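Local coordinates for protein endoglucanase A (Clostridium cellulolyticum, PDB 1EDG) that hydrolyses internal beta-1,4-glucosidic bonds of cellulose, as the catalytic domain of a family 5 endoglucanase, at residues 303-308 with 335-340. Sequence-based numbering, arbitrary orientation.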
loop_
_atom_site.group_PDB
_atom_site.type_symbol
_atom_site.label_atom_id
_atom_site.label_comp_id
_atom_site.label_asym_id
_atom_site.label_seq_id
_atom_site.Cartn_x
_atom_site.Cartn_y
_atom_site.Cartn_z
ATOM N N VAL A 303 -7.841 8.328 -4.290
ATOM C CA VAL A 303 -7.742 6.905 -3.973
ATOM C C VAL A 303 -6.379 6.392 -4.467
ATOM O O VAL A 303 -5.906 6.774 -5.547
ATOM C CB VAL A 303 -8.852 6.077 -4.671
ATOM C CG1 VAL A 303 -8.712 4.595 -4.305
ATOM C CG2 VAL A 303 -10.240 6.580 -4.276
ATOM N N ILE A 304 -5.745 5.550 -3.658
ATOM C CA ILE A 304 -4.453 4.977 -4.011
ATOM C C ILE A 304 -4.517 3.459 -3.887
ATOM O O ILE A 304 -5.017 2.934 -2.888
ATOM C CB ILE A 304 -3.313 5.499 -3.073
ATOM C CG1 ILE A 304 -2.984 6.964 -3.368
ATOM C CG2 ILE A 304 -2.058 4.638 -3.215
ATOM C CD1 ILE A 304 -1.950 7.557 -2.425
ATOM N N ILE A 305 -4.114 2.759 -4.947
ATOM C CA ILE A 305 -4.043 1.299 -4.909
ATOM C C ILE A 305 -2.623 1.084 -4.355
ATOM O O ILE A 305 -1.631 1.153 -5.095
ATOM C CB ILE A 305 -4.204 0.661 -6.318
ATOM C CG1 ILE A 305 -5.628 0.897 -6.844
ATOM C CG2 ILE A 305 -3.918 -0.842 -6.259
ATOM C CD1 ILE A 305 -5.871 0.400 -8.258
ATOM N N GLY A 306 -2.542 0.933 -3.029
ATOM C CA GLY A 306 -1.271 0.774 -2.350
ATOM C C GLY A 306 -0.511 -0.510 -2.613
ATOM O O GLY A 306 0.671 -0.599 -2.279
ATOM N N GLU A 307 -1.196 -1.514 -3.148
ATOM C CA GLU A 307 -0.562 -2.793 -3.465
ATOM C C GLU A 307 -1.212 -3.440 -4.684
ATOM O O GLU A 307 -2.443 -3.528 -4.773
ATOM C CB GLU A 307 -0.644 -3.784 -2.290
ATOM C CG GLU A 307 0.170 -3.417 -1.063
ATOM C CD GLU A 307 0.187 -4.520 -0.006
ATOM O OE1 GLU A 307 -0.020 -5.705 -0.342
ATOM O OE2 GLU A 307 0.423 -4.196 1.167
ATOM N N CYS A 308 -0.369 -3.855 -5.626
ATOM C CA CYS A 308 -0.804 -4.551 -6.833
ATOM C C CYS A 308 0.404 -5.317 -7.385
ATOM O O CYS A 308 1.529 -5.139 -6.905
ATOM C CB CYS A 308 -1.375 -3.577 -7.878
ATOM S SG CYS A 308 -0.212 -2.373 -8.535
ATOM N N ILE A 335 -6.421 7.135 -10.644
ATOM C CA ILE A 335 -5.931 6.317 -9.533
ATOM C C ILE A 335 -4.438 5.971 -9.623
ATOM O O ILE A 335 -3.959 5.536 -10.677
ATOM C CB ILE A 335 -6.717 4.985 -9.470
ATOM C CG1 ILE A 335 -8.232 5.240 -9.432
ATOM C CG2 ILE A 335 -6.274 4.159 -8.269
ATOM C CD1 ILE A 335 -9.073 4.007 -9.743
ATOM N N LEU A 336 -3.725 6.132 -8.510
ATOM C CA LEU A 336 -2.295 5.802 -8.436
ATOM C C LEU A 336 -2.126 4.311 -8.145
ATOM O O LEU A 336 -2.953 3.726 -7.446
ATOM C CB LEU A 336 -1.614 6.580 -7.299
ATOM C CG LEU A 336 -0.125 6.262 -7.092
ATOM C CD1 LEU A 336 0.660 6.931 -8.190
ATOM C CD2 LEU A 336 0.361 6.733 -5.742
ATOM N N CYS A 337 -1.056 3.716 -8.673
ATOM C CA CYS A 337 -0.728 2.304 -8.451
ATOM C C CYS A 337 0.633 2.188 -7.758
ATOM O O CYS A 337 1.558 2.938 -8.080
ATOM C CB CYS A 337 -0.645 1.557 -9.778
ATOM S SG CYS A 337 -2.217 1.326 -10.589
ATOM N N ILE A 338 0.749 1.274 -6.797
ATOM C CA ILE A 338 2.013 1.050 -6.090
ATOM C C ILE A 338 2.291 -0.454 -6.147
ATOM O O ILE A 338 1.502 -1.265 -5.663
ATOM C CB ILE A 338 1.961 1.538 -4.617
ATOM C CG1 ILE A 338 1.591 3.030 -4.558
ATOM C CG2 ILE A 338 3.323 1.338 -3.943
ATOM C CD1 ILE A 338 1.577 3.616 -3.151
ATOM N N LEU A 339 3.391 -0.813 -6.801
ATOM C CA LEU A 339 3.818 -2.199 -6.992
ATOM C C LEU A 339 4.299 -2.848 -5.692
ATOM O O LEU A 339 5.026 -2.220 -4.917
ATOM C CB LEU A 339 4.992 -2.220 -7.987
ATOM C CG LEU A 339 5.287 -3.347 -8.985
ATOM C CD1 LEU A 339 6.782 -3.471 -9.127
ATOM C CD2 LEU A 339 4.690 -4.648 -8.603
ATOM N N TRP A 340 3.878 -4.084 -5.437
ATOM C CA TRP A 340 4.357 -4.799 -4.251
ATOM C C TRP A 340 5.605 -5.565 -4.712
ATOM O O TRP A 340 5.547 -6.337 -5.677
ATOM C CB TRP A 340 3.321 -5.794 -3.722
ATOM C CG TRP A 340 3.843 -6.606 -2.540
ATOM C CD1 TRP A 340 4.227 -7.920 -2.549
ATOM C CD2 TRP A 340 4.054 -6.136 -1.199
ATOM N NE1 TRP A 340 4.667 -8.293 -1.299
ATOM C CE2 TRP A 340 4.571 -7.222 -0.453
ATOM C CE3 TRP A 340 3.853 -4.904 -0.555
ATOM C CZ2 TRP A 340 4.892 -7.112 0.910
ATOM C CZ3 TRP A 340 4.169 -4.794 0.801
ATOM C CH2 TRP A 340 4.685 -5.896 1.517
#
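Ile305 binds the neighbouring strand through both of its backbone polar groups. Ile305 N donates to Leu336 O at 2.9 Å, in a nearly straight bond. Ile305 O accepts from Ile338 N at 2.9 Å, but that bond is bent to 129° and weak. Further along, Trp340 N donates to Cys308 O at 3.0 Å, a straight bond. Not every donor is met: Leu336 N is buried by the contact and has no partner in the model. Ile338 O receives a CH contact from Glu307 CA. Gly306 O and Leu339 O both accept from Asn34 ND2, so Asn34, of strand 32-34, bridges the two strands.

Glu307 lies alongside Trp340 and points the same way. Glu307 OE1 sits above one face of the indole, offset toward the rim, and the carboxylate and ring planes are 24° apart. Glu307 CD comes within 3.7 Å of Trp340 CE3. The indole gets there because its CG is anti to the backbone N (chi1 176°). Both carboxylate oxygens are satisfied: OE2 by a salt bridge to Arg79, OE1 by Tyr256 OH. These two bonds would limit rotation of the carboxylate.

Apolar groups fill both sides of the strand pair. Ile304 CG2 meets Ile338 CD1 at 3.8 Å and Leu336 CD2 on the face toward the barrel interior. Ile305 CG1 packs on Ile335 CG2 on the other face, where Tyr326 of helix 316-332 also touches Ile305 and Cys337. Strands 303-308 and 336-339, joined by helix 316-332, form a right-handed beta-alpha-beta unit, the seventh and eighth strands of the TIM barrel. Glu307 is placed near the C-terminal end of the seventh strand, as the catalytic nucleophile is in family 5 relatives, consistent with that role.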